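Local coordinates for acyl-CoA N-acyltransferases (NAT) superfamily protein (Arabidopsis thaliana, PDB 6TH0), which probably transfers the acetyl group of acetyl-CoA to the N-terminal methionine of transmembrane proteins and to protein lysines, this chain being its GNAT-fold catalytic domain, at residues 114-119 / 148-153; 29-34 / 97-102; 72-77 / 81-86; 134-137 / 142-145. All blocks are in the same frame, centred on the assembly; numbering follows the deposited sequence.

Interaction 1 (114-119 / 148-153); sequences ALINEV and KRMSFR. With ACO (acetyl coenzyme *a), chain C.
The Phe152 ring meets the helix segment through CE1 and CZ, which lie against CG2 of Ile116, the methyl approaching the ring at a slant; CE1 to CG2 is 3.9 Å. The second flat group, the guanidinium of Arg149, belongs to the cofactor: O2B of the acetyl-CoA ribose sits over one of its faces, toward the rim. Its NH2 points to O9A of the 3'-phosphate at 2.5 Å, too short for an ordinary hydrogen bond, so the detail is doubtful although contact with the phosphate is clear.

Beside the ring, Met150 packs on the same helix residue. Its CG lies 4.2 Å from Ile116 CG2, and the chain then folds back at chi2 (-54°) and chi3 (-65°), which carries CE over the helix backbone to within 4.3 Å of Asn117 N. Ile116 CG2 therefore meets both Met150 CG and the Phe152 ring.

Helix 141-149 stops here in a Schellman motif, with Ser151 at positive phi as its C-prime residue and Ser151 N bonded to Lys148 O. The turn sends Phe152 inward, where Tyr147 meets it edge-to-face. The contact between 114-119 and 148-153 is apolar and rests on shape, whereas the neighbouring Arg149 reaches the cofactor phosphate, whose negative charge its guanidinium would offset.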
# COMPACT_ATOMS: atom_id res chain seq x y z
N ALA A 114 8.97 -3.74 -5.81
CA ALA A 114 8.21 -4.82 -6.44
C ALA A 114 6.80 -4.92 -5.86
O ALA A 114 5.83 -5.16 -6.59
CB ALA A 114 8.94 -6.15 -6.31
N LEU A 115 6.67 -4.71 -4.55
CA LEU A 115 5.34 -4.76 -3.93
C LEU A 115 4.43 -3.68 -4.51
O LEU A 115 3.28 -3.94 -4.88
CB LEU A 115 5.47 -4.64 -2.41
CG LEU A 115 5.98 -5.88 -1.67
CD1 LEU A 115 6.41 -5.53 -0.25
CD2 LEU A 115 4.93 -7.00 -1.63
N ILE A 116 4.94 -2.45 -4.60
CA ILE A 116 4.15 -1.38 -5.22
C ILE A 116 3.81 -1.74 -6.65
O ILE A 116 2.67 -1.54 -7.11
CB ILE A 116 4.92 -0.05 -5.14
CG1 ILE A 116 5.11 0.36 -3.68
CG2 ILE A 116 4.19 1.02 -5.91
CD1 ILE A 116 6.19 1.45 -3.53
N ASN A 117 4.78 -2.30 -7.38
CA ASN A 117 4.52 -2.71 -8.76
C ASN A 117 3.32 -3.65 -8.84
O ASN A 117 2.49 -3.55 -9.75
CB ASN A 117 5.78 -3.38 -9.32
CG ASN A 117 5.66 -3.69 -10.78
OD1 ASN A 117 5.18 -2.88 -11.56
ND2 ASN A 117 6.10 -4.89 -11.17
N GLU A 118 3.20 -4.58 -7.88
CA GLU A 118 2.05 -5.47 -7.85
C GLU A 118 0.75 -4.69 -7.75
O GLU A 118 -0.24 -5.03 -8.42
CB GLU A 118 2.17 -6.44 -6.67
CG GLU A 118 3.33 -7.42 -6.77
CD GLU A 118 3.19 -8.35 -7.95
OE1 GLU A 118 2.05 -8.61 -8.37
OE2 GLU A 118 4.23 -8.82 -8.48
N VAL A 119 0.72 -3.63 -6.94
CA VAL A 119 -0.50 -2.85 -6.79
C VAL A 119 -0.83 -2.11 -8.08
O VAL A 119 -1.99 -2.08 -8.51
CB VAL A 119 -0.36 -1.87 -5.61
CG1 VAL A 119 -1.63 -1.06 -5.47
CG2 VAL A 119 -0.05 -2.64 -4.30
N LYS A 148 8.42 8.32 -5.72
CA LYS A 148 8.90 9.11 -6.86
C LYS A 148 9.61 8.22 -7.89
O LYS A 148 9.42 8.39 -9.10
CB LYS A 148 9.84 10.22 -6.37
CG LYS A 148 10.24 11.20 -7.44
CD LYS A 148 10.99 12.38 -6.85
CE LYS A 148 11.63 13.23 -7.94
NZ LYS A 148 12.70 12.50 -8.68
N ARG A 149 10.39 7.25 -7.41
CA ARG A 149 11.11 6.35 -8.31
C ARG A 149 10.14 5.51 -9.13
O ARG A 149 10.43 5.15 -10.28
CB ARG A 149 11.99 5.41 -7.49
CG ARG A 149 12.94 4.54 -8.28
CD ARG A 149 13.81 3.71 -7.33
NE ARG A 149 14.59 4.53 -6.39
CZ ARG A 149 14.45 4.50 -5.07
NH1 ARG A 149 13.57 3.69 -4.49
NH2 ARG A 149 15.22 5.28 -4.31
N MET A 150 8.98 5.19 -8.55
CA MET A 150 7.89 4.49 -9.21
C MET A 150 7.03 5.39 -10.09
O MET A 150 5.99 4.94 -10.56
CB MET A 150 7.01 3.80 -8.16
CG MET A 150 7.70 2.68 -7.40
SD MET A 150 8.38 1.48 -8.56
CE MET A 150 6.89 0.84 -9.32
N SER A 151 7.42 6.65 -10.27
CA SER A 151 6.71 7.62 -11.09
C SER A 151 5.44 8.16 -10.44
O SER A 151 4.62 8.74 -11.16
CB SER A 151 6.34 7.05 -12.47
OG SER A 151 7.50 6.83 -13.26
N PHE A 152 5.24 8.01 -9.13
CA PHE A 152 4.10 8.66 -8.49
C PHE A 152 4.34 10.15 -8.40
O PHE A 152 5.48 10.60 -8.20
CB PHE A 152 3.84 8.09 -7.08
CG PHE A 152 3.18 6.75 -7.05
CD1 PHE A 152 3.81 5.64 -7.58
CD2 PHE A 152 1.92 6.56 -6.46
CE1 PHE A 152 3.22 4.40 -7.52
CE2 PHE A 152 1.33 5.33 -6.41
CZ PHE A 152 1.97 4.24 -6.95
N ARG A 153 3.28 10.94 -8.56
CA ARG A 153 3.37 12.39 -8.46
C ARG A 153 3.05 12.80 -7.03
O ARG A 153 2.04 12.36 -6.47
CB ARG A 153 2.40 13.06 -9.43
CG ARG A 153 2.98 13.40 -10.76
CD ARG A 153 3.34 12.15 -11.52
NE ARG A 153 3.70 12.49 -12.90
CZ ARG A 153 4.04 11.61 -13.83
NH1 ARG A 153 4.09 10.31 -13.53
NH2 ARG A 153 4.33 12.02 -15.06
N1A ACO C . 21.42 -2.65 -4.49
C2A ACO C . 21.53 -1.52 -3.71
N3A ACO C . 20.60 -0.62 -3.33
C4A ACO C . 19.34 -0.94 -3.82
C5A ACO C . 19.08 -2.08 -4.64
C6A ACO C . 20.16 -2.92 -4.95
N6A ACO C . 19.97 -4.03 -5.73
N7A ACO C . 17.72 -2.15 -4.99
C8A ACO C . 17.18 -1.06 -4.39
N9A ACO C . 18.11 -0.31 -3.68
C1B ACO C . 17.88 0.93 -2.93
C2B ACO C . 16.83 1.92 -3.62
O2B ACO C . 17.44 2.65 -4.59
C3B ACO C . 16.61 2.77 -2.28
O3B ACO C . 17.74 3.48 -2.14
P3B ACO C . 17.47 5.11 -1.33
O7A ACO C . 17.23 4.56 0.05
O8A ACO C . 18.78 5.85 -1.57
O9A ACO C . 16.23 5.57 -2.07
C4B ACO C . 16.48 1.65 -1.19
O4B ACO C . 17.37 0.56 -1.62
C5B ACO C . 15.02 1.19 -1.01
O5B ACO C . 14.45 0.80 -2.22
P1A ACO C . 13.68 -0.64 -2.00
O1A ACO C . 14.67 -1.68 -1.61
O2A ACO C . 12.77 -0.84 -3.18
O3A ACO C . 12.61 -0.55 -0.69
P2A ACO C . 12.92 -1.51 0.54
O4A ACO C . 12.54 -2.92 0.27
O5A ACO C . 14.21 -1.20 1.26
O6A ACO C . 11.71 -1.06 1.70
CBP ACO C . 10.44 0.65 2.83
CCP ACO C . 11.43 0.30 1.64
CDP ACO C . 9.12 -0.03 2.52
CEP ACO C . 10.25 2.16 2.94
CAP ACO C . 11.11 0.06 4.10
OAP ACO C . 12.23 0.83 4.49
C9P ACO C . 10.19 -0.02 5.31
O9P ACO C . 9.59 -1.05 5.56
N8P ACO C . 10.12 1.06 6.16
C7P ACO C . 9.25 1.05 7.38
C6P ACO C . 7.80 1.01 7.00
C5P ACO C . 7.50 2.27 6.27
O5P ACO C . 7.99 3.36 6.53
N4P ACO C . 6.62 2.17 5.22
C3P ACO C . 6.36 3.41 4.50
C2P ACO C . 4.98 3.38 3.94
S1P ACO C . 4.69 5.00 3.06
C ACO C . 4.05 5.89 4.47
O ACO C . 4.68 6.74 5.05
CH3 ACO C . 2.75 5.51 4.95

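Interaction 2 (29-34 / 97-102); sequences IRYESE and ILTLGV. With ACO (acetyl coenzyme *a), chain C.
Strand 93-102 is the GNAT strand that carries the acetyl-CoA pantetheine arm, and the contact of Tyr31 with Leu98 and Thr99 lies at its bulged part, just before the residues that bind the cofactor. Leu98 and Thr99 both face Thr68 on the adjacent strand, forming a classic beta bulge. Here Tyr31 reaches in from the loop before helix 33-41 and meets Thr99 from the opposite direction: its CE1 lies 3.6 Å from Thr99 CG2, with the methyl slanted against the ring. The phenol oxygen ends near the bulge backbone, Tyr31 OH being 4.0 Å from Leu98 O. Phe35 stacks on the Tyr31 ring.

The torsion of Thr99 (chi1 71°) sets OG1 between its backbone N and carbonyl carbon and leaves CG2 to face the tyrosine. OG1 is hydrogen-bonded to Thr68 and His23.

Further along, the strand edge binds acetyl-CoA much as a neighbouring strand would. N4P of the cofactor donates to Leu100 O at 2.9 Å and 171°, and Val102 N donates to O9P, also at 2.9 Å, at 165°. Thr99 therefore divides its chemistry, hydroxyl to polar partners and methyl to Tyr31, while the backbone beyond it supplies both a donor and an acceptor to fix the pantetheine amides.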
# COMPACT_ATOMS: atom_id res chain seq x y z
N ILE A 29 1.78 3.68 11.69
CA ILE A 29 0.36 3.92 11.93
C ILE A 29 -0.26 2.67 12.56
O ILE A 29 -0.19 1.57 12.00
CB ILE A 29 -0.35 4.29 10.62
CG1 ILE A 29 0.42 5.41 9.92
CG2 ILE A 29 -1.78 4.74 10.91
CD1 ILE A 29 0.58 6.65 10.76
N ARG A 30 -0.86 2.84 13.74
CA ARG A 30 -1.49 1.72 14.43
C ARG A 30 -2.86 1.40 13.85
O ARG A 30 -3.66 2.30 13.58
CB ARG A 30 -1.60 1.99 15.93
CG ARG A 30 -0.27 2.17 16.63
CD ARG A 30 0.50 0.85 16.68
NE ARG A 30 1.78 1.00 17.38
CZ ARG A 30 2.97 1.04 16.80
NH1 ARG A 30 3.09 0.91 15.48
NH2 ARG A 30 4.06 1.19 17.55
N TYR A 31 -3.12 0.11 13.68
CA TYR A 31 -4.39 -0.41 13.20
C TYR A 31 -4.98 -1.38 14.21
O TYR A 31 -4.27 -2.09 14.93
CB TYR A 31 -4.25 -1.11 11.84
CG TYR A 31 -4.06 -0.14 10.70
CD1 TYR A 31 -2.79 0.28 10.31
CD2 TYR A 31 -5.15 0.36 10.00
CE1 TYR A 31 -2.62 1.17 9.26
CE2 TYR A 31 -4.99 1.24 8.96
CZ TYR A 31 -3.72 1.64 8.59
OH TYR A 31 -3.57 2.53 7.54
N GLU A 32 -6.31 -1.39 14.27
CA GLU A 32 -7.04 -2.25 15.17
C GLU A 32 -7.02 -3.68 14.64
O GLU A 32 -6.77 -3.93 13.46
CB GLU A 32 -8.48 -1.76 15.30
CG GLU A 32 -9.19 -1.73 13.94
CD GLU A 32 -10.66 -1.38 14.02
OE1 GLU A 32 -11.18 -1.19 15.14
OE2 GLU A 32 -11.30 -1.30 12.95
N SER A 33 -7.31 -4.62 15.53
CA SER A 33 -7.26 -6.03 15.14
C SER A 33 -8.24 -6.31 14.01
O SER A 33 -7.95 -7.13 13.12
CB SER A 33 -7.56 -6.91 16.36
OG SER A 33 -8.81 -6.54 16.93
N GLU A 34 -9.39 -5.64 14.01
CA GLU A 34 -10.35 -5.83 12.93
C GLU A 34 -9.73 -5.54 11.57
O GLU A 34 -10.05 -6.20 10.57
CB GLU A 34 -11.58 -4.95 13.14
CG GLU A 34 -12.57 -5.44 14.18
CD GLU A 34 -13.17 -6.78 13.82
OE1 GLU A 34 -12.73 -7.39 12.82
OE2 GLU A 34 -14.10 -7.23 14.53
N ILE A 97 -3.25 2.62 -1.45
CA ILE A 97 -2.32 1.84 -0.65
C ILE A 97 -2.42 2.29 0.79
O ILE A 97 -2.32 3.49 1.10
CB ILE A 97 -0.88 1.98 -1.17
CG1 ILE A 97 -0.72 1.26 -2.51
CG2 ILE A 97 0.12 1.44 -0.10
CD1 ILE A 97 0.54 1.64 -3.26
N LEU A 98 -2.66 1.33 1.69
CA LEU A 98 -2.81 1.55 3.11
C LEU A 98 -1.46 1.39 3.82
O LEU A 98 -0.99 2.31 4.50
CB LEU A 98 -3.80 0.56 3.70
CG LEU A 98 -5.25 0.67 3.20
CD1 LEU A 98 -5.95 -0.65 3.39
CD2 LEU A 98 -5.95 1.73 4.02
N THR A 99 -0.85 0.22 3.68
CA THR A 99 0.41 -0.04 4.38
C THR A 99 1.40 -0.71 3.44
O THR A 99 1.04 -1.34 2.45
CB THR A 99 0.20 -0.91 5.62
OG1 THR A 99 -0.11 -2.25 5.23
CG2 THR A 99 -0.90 -0.36 6.52
N LEU A 100 2.68 -0.55 3.78
CA LEU A 100 3.77 -1.13 3.00
C LEU A 100 4.94 -1.26 3.95
O LEU A 100 5.18 -0.33 4.72
CB LEU A 100 4.14 -0.23 1.82
CG LEU A 100 5.45 -0.50 1.11
CD1 LEU A 100 5.33 -1.74 0.23
CD2 LEU A 100 5.86 0.71 0.28
N GLY A 101 5.61 -2.41 3.95
CA GLY A 101 6.77 -2.60 4.82
C GLY A 101 7.60 -3.77 4.37
O GLY A 101 7.08 -4.74 3.80
N VAL A 102 8.90 -3.71 4.66
CA VAL A 102 9.84 -4.79 4.41
C VAL A 102 10.66 -4.97 5.69
O VAL A 102 11.02 -3.98 6.33
CB VAL A 102 10.75 -4.50 3.19
CG1 VAL A 102 11.77 -5.59 2.99
CG2 VAL A 102 9.91 -4.28 1.89
N1A ACO C . 21.42 -2.65 -4.49
C2A ACO C . 21.53 -1.52 -3.71
N3A ACO C . 20.60 -0.62 -3.33
C4A ACO C . 19.34 -0.94 -3.82
C5A ACO C . 19.08 -2.08 -4.64
C6A ACO C . 20.16 -2.92 -4.95
N6A ACO C . 19.97 -4.03 -5.73
N7A ACO C . 17.72 -2.15 -4.99
C8A ACO C . 17.18 -1.06 -4.39
N9A ACO C . 18.11 -0.31 -3.68
C1B ACO C . 17.88 0.93 -2.93
C2B ACO C . 16.83 1.92 -3.62
O2B ACO C . 17.44 2.65 -4.59
C3B ACO C . 16.61 2.77 -2.28
O3B ACO C . 17.74 3.48 -2.14
P3B ACO C . 17.47 5.11 -1.33
O7A ACO C . 17.23 4.56 0.05
O8A ACO C . 18.78 5.85 -1.57
O9A ACO C . 16.23 5.57 -2.07
C4B ACO C . 16.48 1.65 -1.19
O4B ACO C . 17.37 0.56 -1.62
C5B ACO C . 15.02 1.19 -1.01
O5B ACO C . 14.45 0.80 -2.22
P1A ACO C . 13.68 -0.64 -2.00
O1A ACO C . 14.67 -1.68 -1.61
O2A ACO C . 12.77 -0.84 -3.18
O3A ACO C . 12.61 -0.55 -0.69
P2A ACO C . 12.92 -1.51 0.54
O4A ACO C . 12.54 -2.92 0.27
O5A ACO C . 14.21 -1.20 1.26
O6A ACO C . 11.71 -1.06 1.70
CBP ACO C . 10.44 0.65 2.83
CCP ACO C . 11.43 0.30 1.64
CDP ACO C . 9.12 -0.03 2.52
CEP ACO C . 10.25 2.16 2.94
CAP ACO C . 11.11 0.06 4.10
OAP ACO C . 12.23 0.83 4.49
C9P ACO C . 10.19 -0.02 5.31
O9P ACO C . 9.59 -1.05 5.56
N8P ACO C . 10.12 1.06 6.16
C7P ACO C . 9.25 1.05 7.38
C6P ACO C . 7.80 1.01 7.00
C5P ACO C . 7.50 2.27 6.27
O5P ACO C . 7.99 3.36 6.53
N4P ACO C . 6.62 2.17 5.22
C3P ACO C . 6.36 3.41 4.50
C2P ACO C . 4.98 3.38 3.94
S1P ACO C . 4.69 5.00 3.06
C ACO C . 4.05 5.89 4.47
O ACO C . 4.68 6.74 5.05
CH3 ACO C . 2.75 5.51 4.95

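Interaction 3 (72-77 / 81-86); sequences VLAKES and DLIRYD
Ala74, the first residue past strand 63-73, points its CB at the second segment, 4.2 Å from Ile83 CD1, and the same methyl lies at the edge of the Tyr85 ring, near its plane. It also begins a short 3-10 segment, 74-76, through which the chain turns.

Lys75 follows and lays its aliphatic chain across the phenol. CG, anti to the carbonyl carbon (chi1 -80°), touches Tyr85 OH at 3.5 Å; the bend at chi2 (-140°) then brings CE over the middle of the ring, 3.8 Å from its centroid, in a CH-pi contact. NZ continues over the same face, 5.0 Å from the centroid and 10° off the ring normal, a cation-pi interaction. Against the opposite face of the ring lies CG2 of Ile83, so the tyrosine is sandwiched between a lysine chain and a methyl group. Its hydroxyl is hydrogen-bonded to Ser80, in the short connection joining the two segments.

Ser77 closes the turn. Its OG donates to Ala74 O at 2.7 Å, and its backbone N bonds to the same oxygen, so two bonds grip one carbonyl. Asp81 forms a salt bridge with Arg156 on strand 153-164, while Ile83 and Tyr85 also touch Arg130 on strand 129-137. Together the segments belong to the long connection of a beta-hairpin between the adjacent antiparallel strands 63-73 and 93-102 of the GNAT sheet, entered through a 3-10 turn and away from the acetyl-CoA site.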
# COMPACT_ATOMS: atom_id res chain seq x y z
N VAL A 72 -11.58 2.17 -3.74
CA VAL A 72 -12.26 3.43 -3.44
C VAL A 72 -13.03 3.87 -4.68
O VAL A 72 -12.46 3.90 -5.78
CB VAL A 72 -11.23 4.51 -3.05
CG1 VAL A 72 -11.91 5.79 -2.62
CG2 VAL A 72 -10.30 3.99 -1.94
N LEU A 73 -14.30 4.22 -4.52
CA LEU A 73 -15.02 4.84 -5.62
C LEU A 73 -14.38 6.19 -5.94
O LEU A 73 -14.16 7.01 -5.05
CB LEU A 73 -16.50 5.01 -5.28
CG LEU A 73 -17.34 3.73 -5.30
CD1 LEU A 73 -18.73 4.01 -4.78
CD2 LEU A 73 -17.42 3.22 -6.74
N ALA A 74 -14.07 6.41 -7.22
CA ALA A 74 -13.32 7.61 -7.59
C ALA A 74 -13.97 8.88 -7.06
O ALA A 74 -13.29 9.77 -6.55
CB ALA A 74 -13.15 7.68 -9.11
N LYS A 75 -15.30 9.00 -7.19
CA LYS A 75 -15.96 10.23 -6.79
C LYS A 75 -16.06 10.40 -5.28
O LYS A 75 -16.45 11.48 -4.82
CB LYS A 75 -17.35 10.34 -7.42
CG LYS A 75 -17.29 10.83 -8.86
CD LYS A 75 -18.40 11.83 -9.19
CE LYS A 75 -18.22 12.44 -10.57
NZ LYS A 75 -19.45 13.19 -11.00
N GLU A 76 -15.76 9.36 -4.50
CA GLU A 76 -15.73 9.46 -3.05
C GLU A 76 -14.32 9.64 -2.52
O GLU A 76 -14.12 9.67 -1.29
CB GLU A 76 -16.38 8.21 -2.43
CG GLU A 76 -17.82 8.00 -2.89
CD GLU A 76 -18.51 6.84 -2.20
OE1 GLU A 76 -19.76 6.86 -2.12
OE2 GLU A 76 -17.81 5.91 -1.74
N SER A 77 -13.32 9.72 -3.40
CA SER A 77 -11.94 9.85 -2.98
C SER A 77 -11.59 11.33 -2.83
O SER A 77 -12.23 12.20 -3.42
CB SER A 77 -10.99 9.21 -3.99
OG SER A 77 -10.93 10.00 -5.17
N ASP A 81 -11.05 15.72 -7.31
CA ASP A 81 -10.84 17.01 -7.95
C ASP A 81 -9.76 16.96 -9.01
O ASP A 81 -9.67 17.87 -9.84
CB ASP A 81 -10.47 18.08 -6.92
CG ASP A 81 -9.17 17.76 -6.18
OD1 ASP A 81 -9.04 16.65 -5.63
OD2 ASP A 81 -8.26 18.61 -6.19
N LEU A 82 -8.93 15.92 -9.01
CA LEU A 82 -7.81 15.85 -9.94
C LEU A 82 -8.14 15.09 -11.21
O LEU A 82 -7.32 15.08 -12.14
CB LEU A 82 -6.62 15.17 -9.26
CG LEU A 82 -6.06 15.75 -7.96
CD1 LEU A 82 -4.94 14.86 -7.48
CD2 LEU A 82 -5.58 17.19 -8.16
N ILE A 83 -9.33 14.49 -11.29
CA ILE A 83 -9.69 13.55 -12.35
C ILE A 83 -10.58 14.21 -13.39
O ILE A 83 -11.50 14.97 -13.05
CB ILE A 83 -10.40 12.32 -11.74
CG1 ILE A 83 -9.43 11.56 -10.85
CG2 ILE A 83 -11.00 11.43 -12.82
CD1 ILE A 83 -10.04 10.37 -10.09
N ARG A 84 -10.29 13.96 -14.66
CA ARG A 84 -11.16 14.38 -15.74
C ARG A 84 -12.14 13.24 -15.95
O ARG A 84 -11.74 12.15 -16.35
CB ARG A 84 -10.38 14.69 -17.02
CG ARG A 84 -9.68 16.05 -17.02
CD ARG A 84 -9.48 16.58 -18.43
NE ARG A 84 -8.56 15.76 -19.22
CZ ARG A 84 -8.94 14.78 -20.03
NH1 ARG A 84 -10.22 14.49 -20.18
NH2 ARG A 84 -8.03 14.09 -20.71
N TYR A 85 -13.42 13.50 -15.67
CA TYR A 85 -14.45 12.47 -15.77
C TYR A 85 -15.06 12.44 -17.16
O TYR A 85 -15.59 13.44 -17.63
CB TYR A 85 -15.55 12.72 -14.73
CG TYR A 85 -15.12 12.38 -13.34
CD1 TYR A 85 -15.09 11.06 -12.91
CD2 TYR A 85 -14.72 13.37 -12.45
CE1 TYR A 85 -14.69 10.75 -11.65
CE2 TYR A 85 -14.34 13.06 -11.18
CZ TYR A 85 -14.32 11.75 -10.79
OH TYR A 85 -13.94 11.41 -9.53
N ASP A 86 -15.06 11.26 -17.76
CA ASP A 86 -15.65 11.06 -19.07
C ASP A 86 -17.02 10.46 -18.83
O ASP A 86 -17.13 9.38 -18.25
CB ASP A 86 -14.77 10.14 -19.93
CG ASP A 86 -15.41 9.81 -21.25
OD1 ASP A 86 -16.45 10.42 -21.59
OD2 ASP A 86 -14.86 8.94 -21.97

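Interaction 4 (134-137 / 142-145); sequences LHVI and PAIR. With ACO (acetyl coenzyme *a), chain C.
Val136 is the centre of this contact, with Ala143 and Ile144 packed against one of its methyls. CG1 of Val136, anti to the backbone N (chi1 180°), meets Ala143 CB at 3.5 Å, a close fit of two methyl groups, and Ile144 CG1 comes alongside the same atom at 4.1 Å.

Val136 and Ala143 also border the thioester end of acetyl-CoA. Ala143 CB lies 3.9 Å from the thioester sulfur S1P, and Val136 CG1 is 3.5 Å from the acetyl oxygen, O. That oxygen accepts a hydrogen bond from Ile137 N, at 3.0 Å, which holds the acetyl carbonyl and would polarise it. At the far end of the helical segment, Arg145 grips the 3'-phosphate with two nearly straight bonds: NE to O9A at 3.0 Å and 172°, and NH1 to O7A at 3.0 Å and 169°. The phosphate sits at the edge of the guanidinium, in its plane, while Pro142 CA lies over one face.

Ala143 N is hydrogen-bonded to Asn140 OD1, another cofactor-binding residue. Helix 141-149 thus lies against the end of strand 129-137, its Ile144 also touching Tyr172 on the antiparallel strand 167-177, and Tyr147 one turn on continuing the packing onto Leu134 and Val136.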
# COMPACT_ATOMS: atom_id res chain seq x y z
N LEU A 134 -2.06 7.25 -2.30
CA LEU A 134 -1.70 6.92 -0.93
C LEU A 134 -1.20 8.19 -0.26
O LEU A 134 -1.01 9.23 -0.91
CB LEU A 134 -0.62 5.83 -0.90
CG LEU A 134 0.72 6.33 -1.46
CD1 LEU A 134 1.82 5.58 -0.77
CD2 LEU A 134 0.84 6.19 -2.99
N HIS A 135 -0.96 8.09 1.04
CA HIS A 135 -0.37 9.15 1.82
C HIS A 135 0.92 8.63 2.44
O HIS A 135 0.97 7.49 2.91
CB HIS A 135 -1.32 9.67 2.90
CG HIS A 135 -2.55 10.33 2.36
ND1 HIS A 135 -3.70 9.64 2.07
CD2 HIS A 135 -2.80 11.63 2.08
CE1 HIS A 135 -4.62 10.48 1.62
NE2 HIS A 135 -4.10 11.70 1.62
N VAL A 136 1.95 9.46 2.41
CA VAL A 136 3.24 9.16 2.99
C VAL A 136 3.49 10.13 4.13
O VAL A 136 3.24 11.33 4.00
CB VAL A 136 4.35 9.27 1.92
CG1 VAL A 136 5.71 8.97 2.49
CG2 VAL A 136 4.02 8.37 0.72
N ILE A 137 4.01 9.62 5.25
CA ILE A 137 4.41 10.53 6.31
C ILE A 137 5.46 11.48 5.74
O ILE A 137 6.41 11.04 5.08
CB ILE A 137 4.98 9.74 7.50
CG1 ILE A 137 3.87 8.93 8.16
CG2 ILE A 137 5.65 10.69 8.48
CD1 ILE A 137 4.38 7.98 9.25
N PRO A 142 12.92 8.13 2.72
CA PRO A 142 13.04 6.90 1.91
C PRO A 142 11.75 6.55 1.18
O PRO A 142 11.80 6.16 0.00
CB PRO A 142 13.44 5.85 2.94
CG PRO A 142 14.23 6.63 3.94
CD PRO A 142 13.55 7.97 4.05
N ALA A 143 10.61 6.72 1.85
CA ALA A 143 9.32 6.44 1.21
C ALA A 143 9.05 7.43 0.08
O ALA A 143 8.60 7.03 -0.99
CB ALA A 143 8.21 6.49 2.25
N ILE A 144 9.30 8.72 0.32
CA ILE A 144 9.16 9.72 -0.75
C ILE A 144 10.00 9.35 -1.97
O ILE A 144 9.51 9.36 -3.10
CB ILE A 144 9.51 11.12 -0.22
CG1 ILE A 144 8.50 11.54 0.86
CG2 ILE A 144 9.63 12.14 -1.36
CD1 ILE A 144 8.90 12.81 1.60
N ARG A 145 11.28 9.02 -1.76
CA ARG A 145 12.14 8.64 -2.88
C ARG A 145 11.61 7.40 -3.61
O ARG A 145 11.72 7.29 -4.84
CB ARG A 145 13.58 8.40 -2.42
CG ARG A 145 14.27 9.64 -1.86
CD ARG A 145 15.79 9.46 -1.70
NE ARG A 145 16.15 8.33 -0.84
CZ ARG A 145 16.32 8.42 0.48
NH1 ARG A 145 16.65 7.33 1.17
NH2 ARG A 145 16.16 9.57 1.10
N1A ACO C . 21.42 -2.65 -4.49
C2A ACO C . 21.53 -1.52 -3.71
N3A ACO C . 20.60 -0.62 -3.33
C4A ACO C . 19.34 -0.94 -3.82
C5A ACO C . 19.08 -2.08 -4.64
C6A ACO C . 20.16 -2.92 -4.95
N6A ACO C . 19.97 -4.03 -5.73
N7A ACO C . 17.72 -2.15 -4.99
C8A ACO C . 17.18 -1.06 -4.39
N9A ACO C . 18.11 -0.31 -3.68
C1B ACO C . 17.88 0.93 -2.93
C2B ACO C . 16.83 1.92 -3.62
O2B ACO C . 17.44 2.65 -4.59
C3B ACO C . 16.61 2.77 -2.28
O3B ACO C . 17.74 3.48 -2.14
P3B ACO C . 17.47 5.11 -1.33
O7A ACO C . 17.23 4.56 0.05
O8A ACO C . 18.78 5.85 -1.57
O9A ACO C . 16.23 5.57 -2.07
C4B ACO C . 16.48 1.65 -1.19
O4B ACO C . 17.37 0.56 -1.62
C5B ACO C . 15.02 1.19 -1.01
O5B ACO C . 14.45 0.80 -2.22
P1A ACO C . 13.68 -0.64 -2.00
O1A ACO C . 14.67 -1.68 -1.61
O2A ACO C . 12.77 -0.84 -3.18
O3A ACO C . 12.61 -0.55 -0.69
P2A ACO C . 12.92 -1.51 0.54
O4A ACO C . 12.54 -2.92 0.27
O5A ACO C . 14.21 -1.20 1.26
O6A ACO C . 11.71 -1.06 1.70
CBP ACO C . 10.44 0.65 2.83
CCP ACO C . 11.43 0.30 1.64
CDP ACO C . 9.12 -0.03 2.52
CEP ACO C . 10.25 2.16 2.94
CAP ACO C . 11.11 0.06 4.10
OAP ACO C . 12.23 0.83 4.49
C9P ACO C . 10.19 -0.02 5.31
O9P ACO C . 9.59 -1.05 5.56
N8P ACO C . 10.12 1.06 6.16
C7P ACO C . 9.25 1.05 7.38
C6P ACO C . 7.80 1.01 7.00
C5P ACO C . 7.50 2.27 6.27
O5P ACO C . 7.99 3.36 6.53
N4P ACO C . 6.62 2.17 5.22
C3P ACO C . 6.36 3.41 4.50
C2P ACO C . 4.98 3.38 3.94
S1P ACO C . 4.69 5.00 3.06
C ACO C . 4.05 5.89 4.47
O ACO C . 4.68 6.74 5.05
CH3 ACO C . 2.75 5.51 4.95

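All four interactions lie in one GNAT domain with a seven-stranded mixed sheet. Interaction 3 comes within the chain loop closed by interaction 2, and interaction 4 within that closed by interaction 1. Strands 93-102 and 129-137, neighbours in the sheet, bring interactions 2 and 4 together, with centres 14 Å apart; helix 141-149 joins interactions 4 and 1, 11 Å apart. Interactions 1 and 2 also touch, as Ile116 and Leu115 pack on Leu100. These three each contribute residues that touch acetyl-CoA, at the pantetheine arm, the acetyl group and the 3'-phosphate. Interaction 3, at least 20 Å from each of the others between centres, lies at the end of strand 63-73, away from the cofactor.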